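PDB 2YLN: putative ABC transporter, periplasmic binding protein, amino acid, which probably captures L-cystine outside the inner membrane as the solute receptor of an ABC-type amino acid importer. Local coordinates for residues E51-K56 with V252-T257; V147-N152 with L212-Y217. The protein carries 1 engineered substitution. One frame throughout, in Å; residues are numbered along the deposited sequence.

Contact 1 joins two helices at one end of the molecule, and contact 2 sets a strand against a helix on the other side of the chain's centre. Their centres lie 36 Å apart and their nearest atoms about 20 Å, so neither touches the other. Along the chain, 147-152 and 212-217 both fall between the two halves of contact 1. The amino acid pocket, lined by residues such as Trp105 and Tyr175, is much closer to contact 2: the side chain of Val214 is about 8 Å from a bound cysteine. Contact 2 is second shell: Val147 bonds pocket residue Asn209 through its backbone and Ala213 touches pocket residue Leu192. Contact 1 packs the remote end of the fold.

Contact 1: residues E51-K56 with V252-T257; sequences ERINNK and VAKFST
Lys254 lies along Ile53 and ends beside Asn54. Its CB and CG rest on the methyl CG2 of Ile53, with CG at 3.9 Å, the two side chains running past each other in opposite senses. A bend at chi2 (-73°) then turns the chain, and the Lys254 and Asn54 side chains cross at about a right angle. CE comes 3.5 Å from Asn54 OD1. At the tip, NZ does not bond OD1 directly, being 3.7 Å from it; a water bridges them, donating to Asn54 OD1 at 2.6 Å and accepting from Lys254 NZ at 2.9 Å. On the buried side of the contact, the other branch of Ile53 ends in CD1, which meets CZ and CE1 of the Phe255 ring obliquely, CZ at 4.0 Å. Phe255 is buried further by Val90 and Leu94 of helix 82-94 and by Leu242 and Val244 of strand 238-245. Helix 49-55 closes at Lys56 with a Schellman motif. The arrangement packs helix 49-55 against helix 249-264, the axes of their short segments 10.9 Å apart at 50°, within one lobe of the type II periplasmic binding protein fold.

Contact 2: residues V147-N152 with L212-Y217; sequences VLVAHN and LAVLDY
Val214 points its two methyls at the strand, and each finds a valine there. CG2 meets Val147 CG2 at 3.8 Å and CG1 meets Val149 CG2 at 3.7 Å, in both cases tip to tip. Val214 CG2 also comes within 4.0 Å of Val149 CG2, so this single methyl touches both strand valines. Val214 and Val149 share one rotamer (chi1 171° and 177°), with CG1 opposite the backbone N and CG2 opposite the carbonyl carbon; Val214 uses both methyls here, whereas Val149 makes its contact through CG2, the methyl beside its own backbone N. Val147 is turned differently: chi1 of -65° places its touching methyl, CG2, between the backbone N and the carbonyl carbon. The side chains of Val147 and Val149 both face the helix because they are two apart on the strand, while Leu148 between them faces away. All three valines are buried, and the contact is purely apolar. Strand 142-151 lies between strands 206-210 and 226-231, to which its backbone is hydrogen-bonded antiparallel, and helix 211-220 packs on one face of this sheet. There Val214 also touches Ile228 of strand 226-231, and Leu196 of helix 192-200 touches both Val149 and Tyr217, joining the second helix to the same layer.

Contact 1: residues E51-K56 with V252-T257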
loop_
_atom_site.group_PDB
_atom_site.type_symbol
_atom_site.label_atom_id
_atom_site.label_comp_id
_atom_site.label_asym_id
_atom_site.label_seq_id
_atom_site.Cartn_x
_atom_site.Cartn_y
_atom_site.Cartn_z
ATOM N N GLU A 51 -9.075 10.574 21.735
ATOM C CA GLU A 51 -9.022 10.285 23.152
ATOM C C GLU A 51 -7.915 9.278 23.428
ATOM O O GLU A 51 -7.179 9.368 24.399
ATOM C CB GLU A 51 -10.379 9.762 23.659
ATOM C CG GLU A 51 -10.428 9.418 25.150
ATOM C CD GLU A 51 -11.687 8.763 25.620
ATOM O OE1 GLU A 51 -12.696 8.745 24.906
ATOM O OE2 GLU A 51 -11.671 8.224 26.778
ATOM N N ARG A 52 -7.883 8.188 22.638
ATOM C CA ARG A 52 -6.860 7.153 22.873
ATOM C C ARG A 52 -5.464 7.610 22.542
ATOM O O ARG A 52 -4.489 7.156 23.199
ATOM C CB ARG A 52 -7.223 5.862 22.106
ATOM C CG ARG A 52 -8.420 5.171 22.821
ATOM C CD ARG A 52 -8.920 3.939 22.100
ATOM N NE ARG A 52 -9.768 4.330 20.933
ATOM C CZ ARG A 52 -9.532 4.062 19.646
ATOM N NH1 ARG A 52 -8.430 3.462 19.317
ATOM N NH2 ARG A 52 -10.406 4.377 18.711
ATOM N N ILE A 53 -5.301 8.490 21.579
ATOM C CA ILE A 53 -3.984 9.033 21.344
ATOM C C ILE A 53 -3.590 9.914 22.544
ATOM O O ILE A 53 -2.507 9.812 23.027
ATOM C CB ILE A 53 -3.881 9.782 19.970
ATOM C CG1 ILE A 53 -4.076 8.762 18.821
ATOM C CG2 ILE A 53 -2.601 10.648 19.870
ATOM C CD1 ILE A 53 -4.337 9.419 17.435
ATOM N N ASN A 54 -4.417 10.863 22.883
ATOM C CA ASN A 54 -4.030 11.860 23.936
ATOM C C ASN A 54 -3.888 11.174 25.290
ATOM O O ASN A 54 -3.017 11.560 26.050
ATOM C CB ASN A 54 -5.007 12.980 23.980
ATOM C CG ASN A 54 -4.819 13.955 22.816
ATOM O OD1 ASN A 54 -3.776 13.951 22.198
ATOM N ND2 ASN A 54 -5.806 14.750 22.614
ATOM N N ASN A 55 -4.639 10.079 25.520
ATOM C CA ASN A 55 -4.707 9.421 26.837
ATOM C C ASN A 55 -3.881 8.167 26.881
ATOM O O ASN A 55 -3.907 7.485 27.892
ATOM C CB ASN A 55 -6.188 9.249 27.333
ATOM C CG ASN A 55 -6.822 10.585 27.653
ATOM O OD1 ASN A 55 -6.574 11.126 28.742
ATOM N ND2 ASN A 55 -7.601 11.137 26.706
ATOM N N LYS A 56 -3.211 7.845 25.798
ATOM C CA LYS A 56 -2.202 6.779 25.760
ATOM C C LYS A 56 -2.850 5.398 25.923
ATOM O O LYS A 56 -2.491 4.584 26.752
ATOM C CB LYS A 56 -1.086 6.970 26.755
ATOM C CG LYS A 56 -0.603 8.403 26.742
ATOM C CD LYS A 56 -0.051 8.884 25.375
ATOM C CE LYS A 56 0.405 10.311 25.487
ATOM N NZ LYS A 56 0.559 10.843 24.198
ATOM N N VAL A 252 -5.528 12.927 12.977
ATOM C CA VAL A 252 -4.710 13.077 11.772
ATOM C C VAL A 252 -3.531 14.000 12.050
ATOM O O VAL A 252 -2.413 13.728 11.614
ATOM C CB VAL A 252 -5.568 13.571 10.601
ATOM C CG1 VAL A 252 -4.689 13.876 9.395
ATOM C CG2 VAL A 252 -6.625 12.497 10.211
ATOM N N ALA A 253 -3.807 15.133 12.706
ATOM C CA ALA A 253 -2.716 16.078 13.012
ATOM C C ALA A 253 -1.656 15.414 13.855
ATOM O O ALA A 253 -0.464 15.658 13.630
ATOM C CB ALA A 253 -3.286 17.323 13.728
ATOM N N LYS A 254 -2.026 14.573 14.826
ATOM C CA LYS A 254 -1.035 13.855 15.639
ATOM C C LYS A 254 -0.211 12.901 14.776
ATOM O O LYS A 254 1.027 12.837 14.874
ATOM C CB LYS A 254 -1.734 13.092 16.777
ATOM C CG LYS A 254 -2.381 13.988 17.799
ATOM C CD LYS A 254 -1.381 14.652 18.660
ATOM C CE LYS A 254 -1.972 15.629 19.666
ATOM N NZ LYS A 254 -0.974 15.874 20.725
ATOM N N PHE A 255 -0.858 12.140 13.876
ATOM C CA PHE A 255 -0.148 11.265 12.987
ATOM C C PHE A 255 0.806 12.045 12.099
ATOM O O PHE A 255 1.966 11.611 11.948
ATOM C CB PHE A 255 -1.121 10.455 12.133
ATOM C CG PHE A 255 -1.922 9.390 12.882
ATOM C CD1 PHE A 255 -1.442 8.624 13.889
ATOM C CD2 PHE A 255 -3.199 9.144 12.491
ATOM C CE1 PHE A 255 -2.233 7.675 14.470
ATOM C CE2 PHE A 255 -3.957 8.187 13.081
ATOM C CZ PHE A 255 -3.457 7.462 14.098
ATOM N N SER A 256 0.361 13.146 11.499
ATOM C CA SER A 256 1.209 13.892 10.629
ATOM C C SER A 256 2.384 14.507 11.354
ATOM O O SER A 256 3.495 14.553 10.802
ATOM C CB SER A 256 0.413 14.960 9.946
ATOM O OG SER A 256 -0.541 14.356 9.051
ATOM N N THR A 257 2.158 14.976 12.579
ATOM C CA THR A 257 3.252 15.554 13.372
ATOM C C THR A 257 4.305 14.485 13.631
ATOM O O THR A 257 5.493 14.759 13.456
ATOM C CB THR A 257 2.684 16.133 14.669
ATOM O OG1 THR A 257 1.808 17.214 14.406
ATOM C CG2 THR A 257 3.777 16.678 15.590
HETATM O O HOH W 1 -1.177 13.666 22.547
#

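Contact 2: residues V147-N152 with L212-Y217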
loop_
_atom_site.group_PDB
_atom_site.type_symbol
_atom_site.label_atom_id
_atom_site.label_comp_id
_atom_site.label_asym_id
_atom_site.label_seq_id
_atom_site.Cartn_x
_atom_site.Cartn_y
_atom_site.Cartn_z
ATOM N N VAL A 147 3.446 0.543 -12.265
ATOM C CA VAL A 147 3.995 -0.029 -13.463
ATOM C C VAL A 147 3.036 -1.115 -13.934
ATOM O O VAL A 147 2.182 -1.622 -13.181
ATOM C CB VAL A 147 5.391 -0.666 -13.214
ATOM C CG1 VAL A 147 6.387 0.395 -12.828
ATOM C CG2 VAL A 147 5.353 -1.807 -12.138
ATOM N N LEU A 148 3.193 -1.453 -15.218
ATOM C CA LEU A 148 2.514 -2.597 -15.852
ATOM C C LEU A 148 3.510 -3.695 -16.117
ATOM O O LEU A 148 4.578 -3.434 -16.672
ATOM C CB LEU A 148 1.854 -2.167 -17.161
ATOM C CG LEU A 148 0.978 -3.140 -17.889
ATOM C CD1 LEU A 148 -0.309 -3.442 -17.081
ATOM C CD2 LEU A 148 0.629 -2.595 -19.271
ATOM N N VAL A 149 3.168 -4.902 -15.724
ATOM C CA VAL A 149 3.944 -6.128 -15.912
ATOM C C VAL A 149 3.237 -7.034 -16.923
ATOM O O VAL A 149 2.027 -7.178 -16.872
ATOM C CB VAL A 149 4.133 -6.841 -14.599
ATOM C CG1 VAL A 149 4.871 -8.146 -14.784
ATOM C CG2 VAL A 149 4.900 -5.917 -13.592
ATOM N N ALA A 150 4.040 -7.590 -17.822
ATOM C CA ALA A 150 3.521 -8.587 -18.773
ATOM C C ALA A 150 4.560 -9.675 -18.874
ATOM O O ALA A 150 5.656 -9.609 -18.342
ATOM C CB ALA A 150 3.217 -7.952 -20.151
ATOM N N HIS A 151 4.223 -10.755 -19.582
ATOM C CA HIS A 151 5.167 -11.815 -19.805
ATOM C C HIS A 151 6.282 -11.340 -20.737
ATOM O O HIS A 151 6.041 -10.513 -21.608
ATOM C CB HIS A 151 4.463 -13.046 -20.415
ATOM C CG HIS A 151 5.255 -14.335 -20.251
ATOM N ND1 HIS A 151 6.321 -14.681 -21.076
ATOM C CD2 HIS A 151 5.177 -15.307 -19.296
ATOM C CE1 HIS A 151 6.813 -15.833 -20.670
ATOM N NE2 HIS A 151 6.156 -16.238 -19.611
ATOM N N ASN A 152 7.448 -11.940 -20.592
ATOM C CA ASN A 152 8.515 -11.711 -21.564
ATOM C C ASN A 152 7.978 -12.066 -22.963
ATOM O O ASN A 152 7.129 -12.968 -23.118
ATOM C CB ASN A 152 9.697 -12.615 -21.307
ATOM C CG ASN A 152 10.495 -12.205 -20.067
ATOM O OD1 ASN A 152 10.418 -11.066 -19.590
ATOM N ND2 ASN A 152 11.335 -13.127 -19.590
ATOM N N LEU A 212 8.036 -0.352 -6.811
ATOM C CA LEU A 212 8.968 -0.910 -5.827
ATOM C C LEU A 212 8.612 -2.335 -5.420
ATOM O O LEU A 212 9.519 -3.155 -5.203
ATOM C CB LEU A 212 9.041 0.004 -4.601
ATOM C CG LEU A 212 9.459 1.453 -4.933
ATOM C CD1 LEU A 212 9.341 2.314 -3.720
ATOM C CD2 LEU A 212 10.875 1.512 -5.462
ATOM N N ALA A 213 7.299 -2.632 -5.304
ATOM C CA ALA A 213 6.910 -4.019 -4.993
ATOM C C ALA A 213 7.300 -4.954 -6.125
ATOM O O ALA A 213 7.758 -6.083 -5.901
ATOM C CB ALA A 213 5.424 -4.114 -4.709
ATOM N N VAL A 214 7.140 -4.524 -7.357
ATOM C CA VAL A 214 7.517 -5.340 -8.516
ATOM C C VAL A 214 9.043 -5.524 -8.575
ATOM O O VAL A 214 9.514 -6.640 -8.743
ATOM C CB VAL A 214 6.956 -4.755 -9.822
ATOM C CG1 VAL A 214 7.545 -5.503 -11.006
ATOM C CG2 VAL A 214 5.432 -4.818 -9.823
ATOM N N LEU A 215 9.788 -4.415 -8.375
ATOM C CA LEU A 215 11.225 -4.552 -8.360
ATOM C C LEU A 215 11.700 -5.490 -7.272
ATOM O O LEU A 215 12.643 -6.303 -7.482
ATOM C CB LEU A 215 11.890 -3.179 -8.240
ATOM C CG LEU A 215 11.761 -2.285 -9.437
ATOM C CD1 LEU A 215 12.306 -0.894 -9.111
ATOM C CD2 LEU A 215 12.456 -2.831 -10.689
ATOM N N ASP A 216 11.086 -5.444 -6.094
ATOM C CA ASP A 216 11.447 -6.345 -4.968
ATOM C C ASP A 216 11.221 -7.795 -5.378
ATOM O O ASP A 216 12.072 -8.664 -5.158
ATOM C CB ASP A 216 10.662 -5.974 -3.725
ATOM C CG ASP A 216 11.240 -6.643 -2.481
ATOM O OD1 ASP A 216 12.354 -6.232 -2.080
ATOM O OD2 ASP A 216 10.581 -7.524 -1.962
ATOM N N TYR A 217 10.089 -8.032 -6.009
ATOM C CA TYR A 217 9.762 -9.380 -6.446
ATOM C C TYR A 217 10.793 -9.910 -7.479
ATOM O O TYR A 217 11.218 -11.055 -7.397
ATOM C CB TYR A 217 8.341 -9.416 -7.021
ATOM C CG TYR A 217 7.925 -10.779 -7.477
ATOM C CD1 TYR A 217 8.241 -11.252 -8.739
ATOM C CD2 TYR A 217 7.184 -11.579 -6.659
ATOM C CE1 TYR A 217 7.837 -12.489 -9.169
ATOM C CE2 TYR A 217 6.725 -12.812 -7.073
ATOM C CZ TYR A 217 7.046 -13.236 -8.314
ATOM O OH TYR A 217 6.584 -14.468 -8.760
#